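Side-chain contacts in germination protein (Bacillus megaterium, PDB 6O59), which probably takes part in sensing germinants that trigger spore germination, as the N-terminal domain of the A subunit of the GerK3 receptor: residues A148-S152 against I153-L157; L14-I17 against K18-T21. One frame throughout, in Å; residues are numbered along the deposited sequence.

Contact 1. Residues A148-S152 against I153-L157; sequences AFTES and IGTNL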
loop_
_atom_site.group_PDB
_atom_site.type_symbol
_atom_site.label_atom_id
_atom_site.label_comp_id
_atom_site.label_asym_id
_atom_site.label_seq_id
_atom_site.Cartn_x
_atom_site.Cartn_y
_atom_site.Cartn_z
ATOM N N ALA A 148 15.844 9.730 4.990
ATOM C CA ALA A 148 15.020 9.807 6.183
ATOM C C ALA A 148 13.590 10.171 5.831
ATOM O O ALA A 148 13.318 10.667 4.734
ATOM C CB ALA A 148 15.597 10.838 7.145
ATOM N N PHE A 149 12.676 9.943 6.780
ATOM C CA PHE A 149 11.280 10.290 6.637
ATOM C C PHE A 149 11.108 11.805 6.447
ATOM O O PHE A 149 11.934 12.591 6.903
ATOM C CB PHE A 149 10.508 9.817 7.860
ATOM C CG PHE A 149 10.304 8.323 7.930
ATOM C CD1 PHE A 149 9.642 7.643 6.909
ATOM C CD2 PHE A 149 10.672 7.607 9.065
ATOM C CE1 PHE A 149 9.396 6.268 7.002
ATOM C CE2 PHE A 149 10.429 6.232 9.157
ATOM C CZ PHE A 149 9.797 5.572 8.123
ATOM N N THR A 150 10.032 12.193 5.760
ATOM C CA THR A 150 9.660 13.577 5.467
ATOM C C THR A 150 8.371 13.952 6.231
ATOM O O THR A 150 7.848 13.152 7.019
ATOM C CB THR A 150 9.470 13.753 3.944
ATOM O OG1 THR A 150 8.384 12.932 3.495
ATOM C CG2 THR A 150 10.715 13.422 3.160
ATOM N N GLU A 151 7.833 15.155 5.944
ATOM C CA GLU A 151 6.602 15.678 6.545
ATOM C C GLU A 151 5.348 15.059 5.884
ATOM O O GLU A 151 4.240 15.203 6.426
ATOM C CB GLU A 151 6.560 17.209 6.440
ATOM C CG GLU A 151 7.850 17.916 6.824
ATOM C CD GLU A 151 7.730 19.001 7.882
ATOM O OE1 GLU A 151 8.545 18.985 8.832
ATOM O OE2 GLU A 151 6.830 19.866 7.765
ATOM N N SER A 152 5.531 14.342 4.742
ATOM C CA SER A 152 4.456 13.711 3.970
ATOM C C SER A 152 4.229 12.249 4.350
ATOM O O SER A 152 5.147 11.445 4.197
ATOM C CB SER A 152 4.774 13.800 2.476
ATOM O OG SER A 152 3.799 13.133 1.693
ATOM N N ILE A 153 2.990 11.893 4.768
ATOM C CA ILE A 153 2.605 10.514 5.102
ATOM C C ILE A 153 2.835 9.631 3.864
ATOM O O ILE A 153 3.494 8.594 3.983
ATOM C CB ILE A 153 1.138 10.364 5.634
ATOM C CG1 ILE A 153 0.966 10.974 7.025
ATOM C CG2 ILE A 153 0.673 8.891 5.644
ATOM C CD1 ILE A 153 -0.488 10.951 7.549
ATOM N N GLY A 154 2.309 10.061 2.710
ATOM C CA GLY A 154 2.407 9.339 1.444
ATOM C C GLY A 154 3.812 8.913 1.087
ATOM O O GLY A 154 4.029 7.757 0.711
ATOM N N THR A 155 4.770 9.840 1.244
ATOM C CA THR A 155 6.192 9.625 0.988
ATOM C C THR A 155 6.745 8.614 1.997
ATOM O O THR A 155 7.439 7.679 1.605
ATOM C CB THR A 155 6.934 10.964 1.041
ATOM O OG1 THR A 155 6.360 11.869 0.089
ATOM C CG2 THR A 155 8.411 10.816 0.768
ATOM N N ASN A 156 6.406 8.788 3.288
ATOM C CA ASN A 156 6.838 7.919 4.388
ATOM C C ASN A 156 6.334 6.469 4.216
ATOM O O ASN A 156 7.115 5.540 4.408
ATOM C CB ASN A 156 6.369 8.497 5.730
ATOM C CG ASN A 156 7.030 9.808 6.097
ATOM O OD1 ASN A 156 8.031 10.221 5.511
ATOM N ND2 ASN A 156 6.468 10.506 7.074
ATOM N N LEU A 157 5.056 6.286 3.828
ATOM C CA LEU A 157 4.470 4.956 3.596
ATOM C C LEU A 157 5.202 4.229 2.488
ATOM O O LEU A 157 5.533 3.050 2.643
ATOM C CB LEU A 157 2.978 5.024 3.236
ATOM C CG LEU A 157 2.037 5.796 4.147
ATOM C CD1 LEU A 157 0.609 5.654 3.658
ATOM C CD2 LEU A 157 2.224 5.414 5.635
HETATM O O HOH W 1 0.869 12.750 1.421
#
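Asn-156 swings its amide back toward the chain ahead of its own helix because CG stands opposite the carbonyl carbon (chi1 -67°) and chi2 is only -14°, and there the amide grips the backbone of Thr-150 twice. Thr-150 N donates to Asn-156 OD1 at 2.8 Å, lying in the carbonyl plane on a lone pair, with an N-H...O angle of 156°. In return Asn-156 ND2 donates to Thr-150 O at 3.0 Å; that oxygen lies almost in the amide plane. Two opposed bonds to one residue fix the rotation of the amide. Thr-150 OG1 adds a weak bond to Asn-156 OD1, and the ring edge of Phe-149 faces that OD1, with Phe-149 CD1 3.3 Å from it; the ring also meets Phe-255 edge-to-face. The bonds tie the loop before helix 153-163 to its first turn, with Ser-152 at the N-cap position. Ser-152 O accepts from Asn-156 N at 3.1 Å, while Ser-152 OG makes a weak bond of 3.3 Å to Thr-155 OG1 and another hydrogen bond to a water. On another side of this first turn, Ile-153 and Leu-157 rest against Thr-185 of strand 182-189.

Contact 2. Residues L14-I17 against K18-T21; sequences LTLI and KEKT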
loop_
_atom_site.group_PDB
_atom_site.type_symbol
_atom_site.label_atom_id
_atom_site.label_comp_id
_atom_site.label_asym_id
_atom_site.label_seq_id
_atom_site.Cartn_x
_atom_site.Cartn_y
_atom_site.Cartn_z
ATOM N N LEU A 14 -10.720 -8.398 -7.679
ATOM C CA LEU A 14 -10.570 -7.153 -6.932
ATOM C C LEU A 14 -10.978 -7.355 -5.473
ATOM O O LEU A 14 -10.229 -6.950 -4.587
ATOM C CB LEU A 14 -11.343 -5.983 -7.588
ATOM C CG LEU A 14 -10.894 -5.574 -9.008
ATOM C CD1 LEU A 14 -11.687 -4.403 -9.511
ATOM C CD2 LEU A 14 -9.386 -5.251 -9.081
ATOM N N THR A 15 -12.101 -8.043 -5.216
ATOM C CA THR A 15 -12.532 -8.297 -3.837
ATOM C C THR A 15 -11.452 -9.054 -3.060
ATOM O O THR A 15 -11.163 -8.678 -1.923
ATOM C CB THR A 15 -13.858 -9.050 -3.789
ATOM O OG1 THR A 15 -13.796 -10.096 -4.737
ATOM C CG2 THR A 15 -15.049 -8.156 -4.092
ATOM N N LEU A 16 -10.809 -10.064 -3.715
ATOM C CA LEU A 16 -9.755 -10.909 -3.153
ATOM C C LEU A 16 -8.464 -10.129 -2.899
ATOM O O LEU A 16 -7.810 -10.410 -1.897
ATOM C CB LEU A 16 -9.491 -12.145 -4.031
ATOM C CG LEU A 16 -10.497 -13.324 -3.849
ATOM C CD1 LEU A 16 -10.426 -14.280 -4.995
ATOM C CD2 LEU A 16 -10.265 -14.088 -2.553
ATOM N N ILE A 17 -8.098 -9.150 -3.765
ATOM C CA ILE A 17 -6.907 -8.315 -3.537
ATOM C C ILE A 17 -7.130 -7.504 -2.249
ATOM O O ILE A 17 -6.324 -7.582 -1.323
ATOM C CB ILE A 17 -6.582 -7.393 -4.748
ATOM C CG1 ILE A 17 -6.114 -8.212 -5.966
ATOM C CG2 ILE A 17 -5.547 -6.303 -4.363
ATOM C CD1 ILE A 17 -6.235 -7.465 -7.273
ATOM N N LYS A 18 -8.263 -6.788 -2.180
ATOM C CA LYS A 18 -8.673 -5.988 -1.026
ATOM C C LYS A 18 -8.604 -6.830 0.268
ATOM O O LYS A 18 -8.102 -6.365 1.294
ATOM C CB LYS A 18 -10.092 -5.426 -1.241
ATOM C CG LYS A 18 -10.209 -4.437 -2.403
ATOM C CD LYS A 18 -11.553 -3.715 -2.398
ATOM C CE LYS A 18 -12.019 -3.317 -3.783
ATOM N NZ LYS A 18 -12.714 -4.435 -4.487
ATOM N N GLU A 19 -9.067 -8.082 0.179
ATOM C CA GLU A 19 -9.100 -9.073 1.240
ATOM C C GLU A 19 -7.671 -9.418 1.702
ATOM O O GLU A 19 -7.354 -9.323 2.896
ATOM C CB GLU A 19 -9.795 -10.318 0.674
ATOM C CG GLU A 19 -10.539 -11.201 1.650
ATOM C CD GLU A 19 -11.043 -12.470 0.985
ATOM O OE1 GLU A 19 -12.058 -12.401 0.250
ATOM O OE2 GLU A 19 -10.409 -13.533 1.184
ATOM N N LYS A 20 -6.808 -9.774 0.734
ATOM C CA LYS A 20 -5.448 -10.248 0.941
ATOM C C LYS A 20 -4.481 -9.164 1.383
ATOM O O LYS A 20 -3.569 -9.456 2.166
ATOM C CB LYS A 20 -4.948 -10.947 -0.324
ATOM C CG LYS A 20 -5.603 -12.331 -0.470
ATOM C CD LYS A 20 -5.490 -12.939 -1.859
ATOM C CE LYS A 20 -6.137 -14.302 -1.926
ATOM N NZ LYS A 20 -5.400 -15.329 -1.137
ATOM N N THR A 21 -4.689 -7.924 0.915
ATOM C CA THR A 21 -3.848 -6.763 1.241
ATOM C C THR A 21 -4.438 -5.925 2.412
ATOM O O THR A 21 -3.953 -4.835 2.687
ATOM C CB THR A 21 -3.657 -5.910 -0.003
ATOM O OG1 THR A 21 -4.938 -5.411 -0.417
ATOM C CG2 THR A 21 -2.934 -6.659 -1.142
#
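Ile-17 and Thr-21 carry the hydrogen bonds at the C-terminal end of helix 10-20. Ile-17 O accepts from Thr-21 N at 2.8 Å, and from Thr-21 OG1 at 2.7 Å, the latter from above the carbonyl plane, 48° out of it. With chi1 at 63° the hydroxyl sits between its own N and carbonyl carbon, folded back onto the preceding turn. Upstream, i to i+4 backbone bonds run from Lys-18 N to Leu-14 O (3.1 Å), Glu-19 N to Thr-15 O and Lys-20 N to Leu-16 O.

Van der Waals contacts of the long side chains form a second group. Leu-16 and Glu-19 run side by side, Leu-16 CD2 3.7 Å from Glu-19 OE1. Lys-20 CG passes 3.3 Å from Leu-16 O. Lys-18 doubles back along the helix, bending at chi4 (84°) to bring NZ within 3.7 Å of Leu-14 CB.

The Lys-20 ammonium makes a cation-pi contact with Trp-98 of helix 98-106, which Leu-16 and Ile-17 also meet; Thr-21 touches Leu-102 there. Leu-14 and Lys-18 touch Ile-29, and Thr-21 Ile-27, on strand 27-34.

Thr-21 is the first residue to leave helical angles; its hydroxyl gives Ile-17 O a second donor, satisfying this last-turn carbonyl within its own chain.

Contacts 1 and 2 sit at opposite ends of helices: 148-157 opens helix 153-163, whereas 14-21 includes the close of helix 10-20. Their centres are 25 Å apart on opposite sides of the chain's centre, and they do not touch. Each packs beside a different five-stranded antiparallel sheet, contact 1 on strands 182-189 and 252-256 and also helix 240-248, contact 2 on strand 27-34 and also helix 98-106. Both are partly buried, with Phe-149, Asn-156 and Leu-157 inside in the first, Leu-14, Ile-17 and Thr-21 in the second. A buried amide gripping loop backbone characterises contact 1; in contact 2 a hydroxyl doubles a backbone bond, and long charged side chains lie along the more exposed surface.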